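Local structure of GCN5-related N-acetyltransferase (Ralstonia eutropha JMP134, 2Q0Y) at residues H18-A21 / M22-A26; L45-A49 / D50-F54; M109-A112 / E113-F116. The protein probably transfers acyl groups as a member of the GCN5-related N-acetyltransferase family, and carries bound zinc and magnesium ions in the crystal. One frame throughout, in Å; residues are numbered along the deposited sequence.

Contact 1 (H18-A21 / M22-A26); sequences HREA and MFREA. With FMT (formic acid), chain G.
Glu20 O accepts the backbone N of Arg24 at 2.8 Å, the shortest of four consecutive i to i+4 bonds that tie residues 18-21 to 22-25 within a single alpha-helix; His18 to Met22, Arg19 to Phe23 and Ala21 to Glu25 supply the others. Arg19 illustrates how a ring one turn on can support one face of a cation whose N-H groups are bound by others. Its extended chain, leaving with CG anti to the backbone N (chi1 -175°), runs alongside Phe23, and both side chains point the same way. The rim of the phenyl ring meets the guanidinium face: Phe23 CE2 sits over the centre of the group, 3.6 Å from Arg19 CZ, with the two planes 86° apart. Buttressed on that face, the guanidinium turns its edge to a formic acid molecule, probably from the crystallisation liquor. NH2 of Arg19 gives a straight bond to O1 of the formic acid (3.2 Å), whereas NH1 reaches its O2 at 3.0 Å with a weak, bent one. The methyl CE of Met22, deposited as selenomethionine, lies 3.4 Å above the plane of the Phe23 ring, over its centre, so that ring is touched on a face by Met22 and at an edge by Arg19 NE. The second subunit adds to both residues: its Pro77 O accepts from Arg19 NH2, and its His78 meets Phe23 edge-to-face. Within this GNAT-family domain, helix 12-25 lies beside helix 30-50, whose Met36 and Phe40 pack on Arg19, and against strand 86-95, where Asn92 bonds Arg19 NH1 and Tyr94 touches Ala21 and Met22.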
ATOM      1  N   HIS A  18      -6.048  13.638 -15.177  1.00  9.72           N
ATOM      2  CA  HIS A  18      -5.649  14.054 -13.837  1.00 10.74           C
ATOM      3  C   HIS A  18      -4.408  13.305 -13.342  1.00 11.67           C
ATOM      4  O   HIS A  18      -3.463  13.900 -12.821  1.00 11.94           O
ATOM      5  CB  HIS A  18      -6.793  13.847 -12.842  1.00 11.80           C
ATOM      6  CG  HIS A  18      -7.895  14.853 -12.956  1.00 11.47           C
ATOM      7  ND1 HIS A  18      -9.047  14.760 -12.210  1.00 12.53           N
ATOM      8  CD2 HIS A  18      -8.021  15.966 -13.720  1.00 14.05           C
ATOM      9  CE1 HIS A  18      -9.834  15.780 -12.502  1.00 10.19           C
ATOM     10  NE2 HIS A  18      -9.237  16.528 -13.414  1.00 13.11           N
ATOM     11  N   ARG A  19      -4.424  11.990 -13.506  1.00 13.05           N
ATOM     12  CA  ARG A  19      -3.299  11.172 -13.101  1.00 12.40           C
ATOM     13  C   ARG A  19      -2.022  11.616 -13.803  1.00 11.76           C
ATOM     14  O   ARG A  19      -0.995  11.797 -13.159  1.00 12.63           O
ATOM     15  CB  ARG A  19      -3.582   9.698 -13.377  1.00 10.48           C
ATOM     16  CG  ARG A  19      -2.512   8.736 -12.869  1.00 12.57           C
ATOM     17  CD  ARG A  19      -3.002   7.315 -12.895  1.00 12.81           C
ATOM     18  NE  ARG A  19      -2.062   6.352 -12.316  1.00  9.27           N
ATOM     19  CZ  ARG A  19      -1.915   6.109 -11.017  1.00 14.34           C
ATOM     20  NH1 ARG A  19      -2.586   6.807 -10.110  1.00 13.70           N
ATOM     21  NH2 ARG A  19      -1.050   5.207 -10.612  1.00 12.48           N
ATOM     22  N   GLU A  20      -2.068  11.771 -15.122  1.00  9.55           N
ATOM     23  CA  GLU A  20      -0.886  12.168 -15.885  0.50 11.00           C
ATOM     24  C   GLU A  20      -0.387  13.547 -15.445  1.00 10.56           C
ATOM     25  O   GLU A  20       0.822  13.744 -15.212  1.00 11.78           O
ATOM     26  CB  GLU A  20      -1.216  12.160 -17.378  0.50  9.64           C
ATOM     27  CG  GLU A  20      -0.070  12.507 -18.313  0.50 13.21           C
ATOM     28  CD  GLU A  20      -0.400  12.195 -19.767  0.50 15.82           C
ATOM     29  OE1 GLU A  20      -0.799  11.044 -20.075  0.50 17.65           O
ATOM     30  OE2 GLU A  20      -0.248  13.102 -20.607  0.50 24.84           O
ATOM     31  N   ALA A  21      -1.317  14.497 -15.329  1.00 11.41           N
ATOM     32  CA  ALA A  21      -0.947  15.885 -14.970  1.00 11.34           C
ATOM     33  C   ALA A  21      -0.317  15.950 -13.569  1.00 11.25           C
ATOM     34  O   ALA A  21       0.697  16.621 -13.373  1.00 11.09           O
ATOM     35  CB  ALA A  21      -2.160  16.830 -15.069  1.00 15.31           C
HETATM   36  N   MSE A  22      -0.924  15.244 -12.617  1.00 10.21           N
HETATM   37  CA  MSE A  22      -0.424  15.151 -11.239  1.00 11.82           C
HETATM   38  C   MSE A  22       1.014  14.622 -11.200  1.00 12.40           C
HETATM   39  O   MSE A  22       1.893  15.212 -10.574  1.00 10.96           O
HETATM   40  CB  MSE A  22      -1.352  14.254 -10.411  1.00 11.83           C
HETATM   41  CG  MSE A  22      -0.891  13.958  -9.001  1.00 16.42           C
HETATM   42 SE   MSE A  22      -1.859  12.498  -8.175  0.75 20.19          SE
HETATM   43  CE  MSE A  22      -1.066  11.014  -9.184  1.00 15.38           C
ATOM     44  N   PHE A  23       1.259  13.507 -11.881  1.00 13.27           N
ATOM     45  CA  PHE A  23       2.611  12.940 -11.918  1.00 11.76           C
ATOM     46  C   PHE A  23       3.604  13.784 -12.710  1.00 12.39           C
ATOM     47  O   PHE A  23       4.777  13.879 -12.334  1.00 13.14           O
ATOM     48  CB  PHE A  23       2.577  11.513 -12.479  1.00 12.37           C
ATOM     49  CG  PHE A  23       2.116  10.457 -11.499  1.00 10.58           C
ATOM     50  CD1 PHE A  23       2.708  10.339 -10.243  1.00 12.87           C
ATOM     51  CD2 PHE A  23       1.126   9.552 -11.855  1.00 13.19           C
ATOM     52  CE1 PHE A  23       2.323   9.347  -9.370  1.00 16.35           C
ATOM     53  CE2 PHE A  23       0.726   8.565 -10.975  1.00 11.99           C
ATOM     54  CZ  PHE A  23       1.331   8.463  -9.733  1.00 11.77           C
ATOM     55  N   ARG A  24       3.172  14.389 -13.811  1.00 12.03           N
ATOM     56  CA  ARG A  24       4.068  15.217 -14.609  1.00 13.76           C
ATOM     57  C   ARG A  24       4.516  16.400 -13.781  1.00 13.44           C
ATOM     58  O   ARG A  24       5.701  16.735 -13.732  1.00 11.81           O
ATOM     59  CB  ARG A  24       3.370  15.707 -15.872  1.00 13.59           C
ATOM     60  CG  ARG A  24       4.213  16.594 -16.762  1.00 18.10           C
ATOM     61  CD  ARG A  24       3.458  16.965 -18.038  1.00 21.59           C
ATOM     62  NE  ARG A  24       2.169  17.598 -17.735  1.00 36.80           N
ATOM     63  CZ  ARG A  24       1.058  17.481 -18.467  1.00 44.71           C
ATOM     64  NH1 ARG A  24       1.043  16.768 -19.596  1.00 53.58           N
ATOM     65  NH2 ARG A  24      -0.057  18.093 -18.070  1.00 42.00           N
ATOM     66  N   GLU A  25       3.562  17.028 -13.102  1.00 11.80           N
ATOM     67  CA  GLU A  25       3.867  18.213 -12.299  0.50 12.12           C
ATOM     68  C   GLU A  25       4.751  17.848 -11.100  1.00 12.90           C
ATOM     69  O   GLU A  25       5.529  18.680 -10.623  1.00 13.30           O
ATOM     70  CB  GLU A  25       2.574  18.943 -11.880  0.50 12.21           C
ATOM     71  CG  GLU A  25       1.948  19.776 -13.018  0.50 10.40           C
ATOM     72  CD  GLU A  25       0.521  20.270 -12.724  0.50 11.59           C
ATOM     73  OE1 GLU A  25       0.183  20.363 -11.534  0.50 11.12           O
ATOM     74  OE2 GLU A  25      -0.247  20.574 -13.675  0.50  3.29           O
ATOM     75  N   ALA A  26       4.659  16.611 -10.640  1.00 12.56           N
ATOM     76  CA  ALA A  26       5.497  16.112  -9.556  1.00 14.64           C
ATOM     77  C   ALA A  26       6.892  15.670 -10.040  1.00 16.27           C
ATOM     78  O   ALA A  26       7.723  15.265  -9.235  1.00 20.54           O
ATOM     79  CB  ALA A  26       4.821  14.976  -8.868  1.00 15.13           C
TER
HETATM   80  C   FMT G 158      -1.668   5.682  -7.314  1.00 22.00           C
HETATM   81  O1  FMT G 158      -1.100   4.639  -7.481  1.00 22.39           O
HETATM   82  O2  FMT G 158      -1.082   6.723  -7.476  1.00 31.35           O

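Contact 2 (L45-A49 / D50-F54); sequences LPRLA and DGSYF
Arg47 O receives the backbone N of Tyr53 at 3.0 Å in an almost straight bond, although the donor stands above the carbonyl plane. Two further main-chain bonds draw in the end of the helix: Asp50 N to Pro46 O at 3.0 Å, and a weak one from Gly51 N to Leu48 O. Gly51 is where the helical backbone stops, its phi turning positive (81°). Side-chain bonds take over in an Asx turn, here just past the last helical turn, on the way from helix 30-50 to strand 54-60. Asp50 OD1 accepts twice from Ser52, using its syn lone pair for OG (2.6 Å) and being met on the anti side, tilted out of the carboxylate plane, by the backbone N (2.8 Å). That double grip should hold the carboxylate against rotation. Two waters add bridges: one links Ser52 OG with Arg47 NE, weakly on the arginine side, while the other donates to both Leu48 O and Tyr53 O. In the one apolar contact, Leu48 CD2 touches Tyr53 CD1 at 3.9 Å, the two side chains side by side. The Ser52 hydroxyl oxygen lies against Arg47 CB and CG. The extended Arg47 chain makes a cation-pi contact with Trp43 and bonds its O through NH1; Tyr53 OH bonds Asn92.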
ATOM      1  N   LEU A  45     -11.069   1.353 -16.407  1.00 14.15           N
ATOM      2  CA  LEU A  45     -12.368   1.164 -17.024  1.00 17.37           C
ATOM      3  C   LEU A  45     -13.314   0.233 -16.241  1.00 16.11           C
ATOM      4  O   LEU A  45     -14.417   0.643 -15.899  1.00 15.04           O
ATOM      5  CB  LEU A  45     -12.193   0.696 -18.475  1.00 18.61           C
ATOM      6  CG  LEU A  45     -13.429   0.352 -19.301  1.00 22.25           C
ATOM      7  CD1 LEU A  45     -14.218   1.580 -19.638  1.00 28.28           C
ATOM      8  CD2 LEU A  45     -12.985  -0.355 -20.580  1.00 25.21           C
ATOM      9  N   PRO A  46     -12.908  -1.023 -15.980  1.00 16.86           N
ATOM     10  CA  PRO A  46     -13.826  -1.908 -15.248  1.00 16.10           C
ATOM     11  C   PRO A  46     -14.086  -1.513 -13.801  1.00 15.36           C
ATOM     12  O   PRO A  46     -15.101  -1.913 -13.229  1.00 15.04           O
ATOM     13  CB  PRO A  46     -13.115  -3.259 -15.287  1.00 17.69           C
ATOM     14  CG  PRO A  46     -11.687  -2.922 -15.497  1.00 16.91           C
ATOM     15  CD  PRO A  46     -11.668  -1.730 -16.365  1.00 14.87           C
ATOM     16  N   ARG A  47     -13.167  -0.754 -13.209  1.00 14.50           N
ATOM     17  CA  ARG A  47     -13.278  -0.363 -11.825  1.00 13.41           C
ATOM     18  C   ARG A  47     -14.166   0.862 -11.632  1.00 13.70           C
ATOM     19  O   ARG A  47     -14.791   0.991 -10.593  1.00 14.13           O
ATOM     20  CB  ARG A  47     -11.888  -0.112 -11.259  1.00 14.56           C
ATOM     21  CG  ARG A  47     -11.084  -1.397 -11.186  1.00 14.47           C
ATOM     22  CD  ARG A  47      -9.684  -1.181 -10.742  1.00 17.55           C
ATOM     23  NE  ARG A  47      -9.061  -2.472 -10.432  1.00 18.97           N
ATOM     24  CZ  ARG A  47      -8.651  -3.357 -11.341  1.00 23.17           C
ATOM     25  NH1 ARG A  47      -8.752  -3.116 -12.653  1.00 19.18           N
ATOM     26  NH2 ARG A  47      -8.116  -4.502 -10.931  1.00 26.23           N
ATOM     27  N   LEU A  48     -14.214   1.764 -12.608  1.00 15.36           N
ATOM     28  CA  LEU A  48     -15.273   2.788 -12.631  1.00 17.63           C
ATOM     29  C   LEU A  48     -16.624   2.119 -12.762  1.00 17.99           C
ATOM     30  O   LEU A  48     -17.580   2.509 -12.098  1.00 19.46           O
ATOM     31  CB  LEU A  48     -15.131   3.761 -13.809  1.00 18.06           C
ATOM     32  CG  LEU A  48     -14.151   4.910 -13.666  1.00 21.83           C
ATOM     33  CD1 LEU A  48     -14.139   5.703 -14.960  1.00 19.33           C
ATOM     34  CD2 LEU A  48     -14.508   5.810 -12.494  1.00 24.07           C
ATOM     35  N   ALA A  49     -16.685   1.117 -13.636  1.00 16.61           N
ATOM     36  CA  ALA A  49     -17.909   0.379 -13.911  1.00 19.16           C
ATOM     37  C   ALA A  49     -18.486  -0.291 -12.684  1.00 20.26           C
ATOM     38  O   ALA A  49     -19.691  -0.219 -12.458  1.00 21.69           O
ATOM     39  CB  ALA A  49     -17.661  -0.662 -14.982  1.00 19.44           C
ATOM     40  N   ASP A  50     -17.637  -0.935 -11.891  1.00 18.64           N
ATOM     41  CA  ASP A  50     -18.110  -1.687 -10.725  1.00 19.65           C
ATOM     42  C   ASP A  50     -18.034  -0.917  -9.419  1.00 18.71           C
ATOM     43  O   ASP A  50     -18.370  -1.462  -8.377  1.00 18.85           O
ATOM     44  CB  ASP A  50     -17.427  -3.063 -10.614  1.00 19.43           C
ATOM     45  CG  ASP A  50     -15.983  -3.012 -10.158  1.00 22.14           C
ATOM     46  OD1 ASP A  50     -15.452  -1.967  -9.720  1.00 16.67           O
ATOM     47  OD2 ASP A  50     -15.350  -4.081 -10.227  1.00 22.24           O
ATOM     48  N   GLY A  51     -17.586   0.333  -9.468  1.00 16.99           N
ATOM     49  CA  GLY A  51     -17.517   1.177  -8.283  1.00 16.17           C
ATOM     50  C   GLY A  51     -16.323   0.981  -7.383  1.00 16.13           C
ATOM     51  O   GLY A  51     -16.213   1.652  -6.357  1.00 15.36           O
ATOM     52  N   SER A  52     -15.424   0.064  -7.724  1.00 14.13           N
ATOM     53  CA  SER A  52     -14.247  -0.147  -6.887  1.00 13.72           C
ATOM     54  C   SER A  52     -13.282   1.038  -6.970  1.00 11.87           C
ATOM     55  O   SER A  52     -12.446   1.213  -6.086  1.00 16.10           O
ATOM     56  CB  SER A  52     -13.557  -1.481  -7.190  1.00 14.11           C
ATOM     57  OG  SER A  52     -13.180  -1.600  -8.527  1.00 15.17           O
ATOM     58  N   TYR A  53     -13.369   1.832  -8.045  1.00 12.38           N
ATOM     59  CA  TYR A  53     -12.763   3.155  -8.093  1.00 10.48           C
ATOM     60  C   TYR A  53     -13.869   4.179  -8.071  1.00 12.40           C
ATOM     61  O   TYR A  53     -14.697   4.235  -8.989  1.00 10.21           O
ATOM     62  CB  TYR A  53     -11.909   3.339  -9.355  1.00 11.39           C
ATOM     63  CG  TYR A  53     -11.116   4.629  -9.394  1.00  9.10           C
ATOM     64  CD1 TYR A  53     -11.709   5.838  -9.732  1.00 10.54           C
ATOM     65  CD2 TYR A  53      -9.763   4.649  -9.083  1.00  9.34           C
ATOM     66  CE1 TYR A  53     -10.969   7.012  -9.746  1.00  9.50           C
ATOM     67  CE2 TYR A  53      -9.029   5.811  -9.088  1.00 11.52           C
ATOM     68  CZ  TYR A  53      -9.631   6.996  -9.442  1.00 13.00           C
ATOM     69  OH  TYR A  53      -8.922   8.175  -9.471  1.00 12.67           O
ATOM     70  N   PHE A  54     -13.883   4.980  -7.014  1.00  9.42           N
ATOM     71  CA  PHE A  54     -14.930   5.954  -6.805  1.00 11.71           C
ATOM     72  C   PHE A  54     -14.231   7.304  -6.583  1.00 12.73           C
ATOM     73  O   PHE A  54     -13.013   7.393  -6.558  1.00 13.12           O
ATOM     74  CB  PHE A  54     -15.827   5.543  -5.628  1.00 14.66           C
ATOM     75  CG  PHE A  54     -16.931   6.539  -5.322  1.00 22.11           C
ATOM     76  CD1 PHE A  54     -18.000   6.719  -6.199  1.00 28.62           C
ATOM     77  CD2 PHE A  54     -16.887   7.321  -4.158  1.00 24.59           C
ATOM     78  CE1 PHE A  54     -19.022   7.657  -5.922  1.00 23.46           C
ATOM     79  CE2 PHE A  54     -17.898   8.263  -3.884  1.00 20.22           C
ATOM     80  CZ  PHE A  54     -18.962   8.426  -4.778  1.00 20.66           C
TER
HETATM   81  O   HOH W   1     -10.424  -2.591  -7.808  1.00 45.24           O
HETATM   82  O   HOH W   2     -17.230   4.450  -9.587  1.00 26.01           O

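Contact 3 (M109-A112 / E113-F116); sequences MNRA and EAEF
Met109 and Glu113, one helical turn apart, lay their side chains obliquely across each other. Met109, deposited as selenomethionine, is coiled up by bends at chi2 and chi3 (-72° and -65°), and its methyl CE thereby comes to 3.6 Å from Glu113 OE2. Glu113 behaves differently: its side chain runs back along the helix, with CG 3.3 Å from Met109 O, the same oxygen that accepts Glu113 N at 2.9 Å. Both carboxylate oxygens have partners. A water donates to Glu113 OE1 (2.6 Å) and also to Asn110 OD1, thus bridging the two side chains on the flank of the helix, while Lys149 of the second subunit pairs with OE1 and Trp141 NE1 donates to OE2. The helix concerned, 104-118, is the connection in a beta-alpha-beta unit between strands 86-95 and 123-127, which run parallel; in the GNAT fold the helix after this strand usually begins at the loop that binds the acetyl-CoA pyrophosphate. Arg111 doubles back toward the following turn, where its NH2 touches Ala114 CB at 3.5 Å; the methyl approaches the guanidinium obliquely. Phe116 has its CG anti to the carbonyl carbon (chi1 -72°), which brings one ring face over Ala112 O; CD2 is 3.6 Å from this oxygen, while Phe116 N bonds it at 3.1 Å. That carbonyl thus receives a main-chain N-H and is overlain by the ring of the same residue. Glu115 leads away from the preceding turn to pair with Arg119. Toward the sheet, Met109 and Ala112 pack on Ile68 and Ile90, and Phe116 meets Ile90 and Leu70 as well as Ile151 of the second subunit.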
HETATM    1  N   MSE A 109     -10.445  16.393  -0.364  1.00 11.39           N
HETATM    2  CA  MSE A 109      -9.957  15.500   0.681  1.00 11.86           C
HETATM    3  C   MSE A 109     -11.017  15.277   1.755  1.00 11.56           C
HETATM    4  O   MSE A 109     -11.195  14.158   2.230  1.00 12.33           O
HETATM    5  CB  MSE A 109      -8.684  16.036   1.308  1.00 12.37           C
HETATM    6  CG  MSE A 109      -7.444  15.913   0.439  1.00 12.62           C
HETATM    7 SE   MSE A 109      -6.812  14.102   0.261  0.75 16.01          SE
HETATM    8  CE  MSE A 109      -6.314  13.734   2.120  1.00 14.79           C
ATOM      9  N   ASN A 110     -11.714  16.335   2.143  1.00 12.05           N
ATOM     10  CA  ASN A 110     -12.776  16.207   3.136  1.00 13.55           C
ATOM     11  C   ASN A 110     -13.871  15.276   2.658  1.00 12.72           C
ATOM     12  O   ASN A 110     -14.371  14.449   3.443  1.00 12.45           O
ATOM     13  CB  ASN A 110     -13.387  17.576   3.469  1.00 13.89           C
ATOM     14  CG  ASN A 110     -12.526  18.400   4.401  1.00 16.33           C
ATOM     15  OD1 ASN A 110     -11.739  17.876   5.171  1.00 18.27           O
ATOM     16  ND2 ASN A 110     -12.713  19.713   4.355  1.00 20.39           N
ATOM     17  N   ARG A 111     -14.248  15.400   1.384  1.00 12.97           N
ATOM     18  CA  ARG A 111     -15.257  14.502   0.812  1.00 14.33           C
ATOM     19  C   ARG A 111     -14.795  13.044   0.818  1.00 14.06           C
ATOM     20  O   ARG A 111     -15.579  12.142   1.112  1.00 13.51           O
ATOM     21  CB  ARG A 111     -15.631  14.872  -0.620  1.00 15.64           C
ATOM     22  CG  ARG A 111     -16.574  16.045  -0.762  1.00 24.99           C
ATOM     23  CD  ARG A 111     -18.086  15.645  -0.763  1.00 37.66           C
ATOM     24  NE  ARG A 111     -18.557  15.022   0.484  1.00 41.04           N
ATOM     25  CZ  ARG A 111     -18.624  15.625   1.683  1.00 46.29           C
ATOM     26  NH1 ARG A 111     -18.259  16.902   1.853  1.00 46.39           N
ATOM     27  NH2 ARG A 111     -19.068  14.942   2.738  1.00 43.91           N
ATOM     28  N   ALA A 112     -13.540  12.817   0.458  1.00 12.46           N
ATOM     29  CA  ALA A 112     -12.987  11.468   0.446  1.00 12.75           C
ATOM     30  C   ALA A 112     -12.950  10.873   1.839  1.00 11.84           C
ATOM     31  O   ALA A 112     -13.364   9.721   2.038  1.00 12.22           O
ATOM     32  CB  ALA A 112     -11.585  11.466  -0.172  1.00 14.22           C
ATOM     33  N   GLU A 113     -12.434  11.626   2.801  1.00 10.83           N
ATOM     34  CA  GLU A 113     -12.380  11.139   4.181  1.00 10.68           C
ATOM     35  C   GLU A 113     -13.790  10.858   4.743  1.00 12.73           C
ATOM     36  O   GLU A 113     -13.995   9.862   5.431  1.00 12.55           O
ATOM     37  CB  GLU A 113     -11.645  12.109   5.083  1.00 11.13           C
ATOM     38  CG  GLU A 113     -10.162  12.239   4.722  1.00 12.31           C
ATOM     39  CD  GLU A 113      -9.414  13.248   5.576  1.00 12.47           C
ATOM     40  OE1 GLU A 113      -9.936  13.712   6.616  1.00 17.09           O
ATOM     41  OE2 GLU A 113      -8.302  13.609   5.156  1.00 15.58           O
ATOM     42  N   ALA A 114     -14.750  11.724   4.430  1.00 12.17           N
ATOM     43  CA  ALA A 114     -16.135  11.541   4.884  1.00 13.25           C
ATOM     44  C   ALA A 114     -16.767  10.290   4.279  1.00 13.29           C
ATOM     45  O   ALA A 114     -17.548   9.606   4.939  1.00 12.50           O
ATOM     46  CB  ALA A 114     -16.966  12.750   4.541  1.00 14.53           C
ATOM     47  N   GLU A 115     -16.435  10.009   3.019  1.00 12.35           N
ATOM     48  CA  GLU A 115     -16.904   8.805   2.355  1.00 11.33           C
ATOM     49  C   GLU A 115     -16.362   7.563   3.063  1.00 11.88           C
ATOM     50  O   GLU A 115     -17.106   6.632   3.327  1.00 11.55           O
ATOM     51  CB  GLU A 115     -16.517   8.824   0.878  1.00 12.01           C
ATOM     52  CG  GLU A 115     -16.999   7.637   0.107  1.00 13.67           C
ATOM     53  CD  GLU A 115     -18.513   7.604  -0.053  1.00 15.08           C
ATOM     54  OE1 GLU A 115     -19.143   8.669   0.024  1.00 14.37           O
ATOM     55  OE2 GLU A 115     -19.065   6.489  -0.256  1.00 18.01           O
ATOM     56  N   PHE A 116     -15.078   7.571   3.418  1.00  9.94           N
ATOM     57  CA  PHE A 116     -14.504   6.467   4.193  1.00 10.16           C
ATOM     58  C   PHE A 116     -15.217   6.311   5.547  1.00  9.44           C
ATOM     59  O   PHE A 116     -15.496   5.195   5.982  1.00  9.61           O
ATOM     60  CB  PHE A 116     -12.999   6.667   4.439  1.00 10.71           C
ATOM     61  CG  PHE A 116     -12.131   6.474   3.223  1.00 10.65           C
ATOM     62  CD1 PHE A 116     -12.428   5.521   2.249  1.00 13.64           C
ATOM     63  CD2 PHE A 116     -10.992   7.235   3.075  1.00 12.75           C
ATOM     64  CE1 PHE A 116     -11.618   5.359   1.146  1.00 16.11           C
ATOM     65  CE2 PHE A 116     -10.173   7.076   1.953  1.00 14.49           C
ATOM     66  CZ  PHE A 116     -10.494   6.133   0.998  1.00 11.31           C
TER
HETATM   67  O   HOH W   3     -11.934  15.433   6.852  1.00 23.84           O

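How the contacts relate
From the N terminus the three contacts come in series, none nested in or crossing another. Contact 1 spans successive turns of helix 12-25 and closes no loop beyond them. Contact 2 closes the short exit from the next helix, 30-50, and delivers the chain to strand 54-60. Contact 3 again lies within one helix, 104-118, on the opposite side of the chain's centre from contact 1. Contacts 1 and 2 do not touch, yet Asn92 of strand 86-95 bonds a side chain from each. Contacts 2 and 3 meet directly, Phe54 CE2 packing 3.9 Å from Glu115 CD, which joins the start of strand 54-60 to helix 104-118. Contacts 1 and 3 both reach the second subunit.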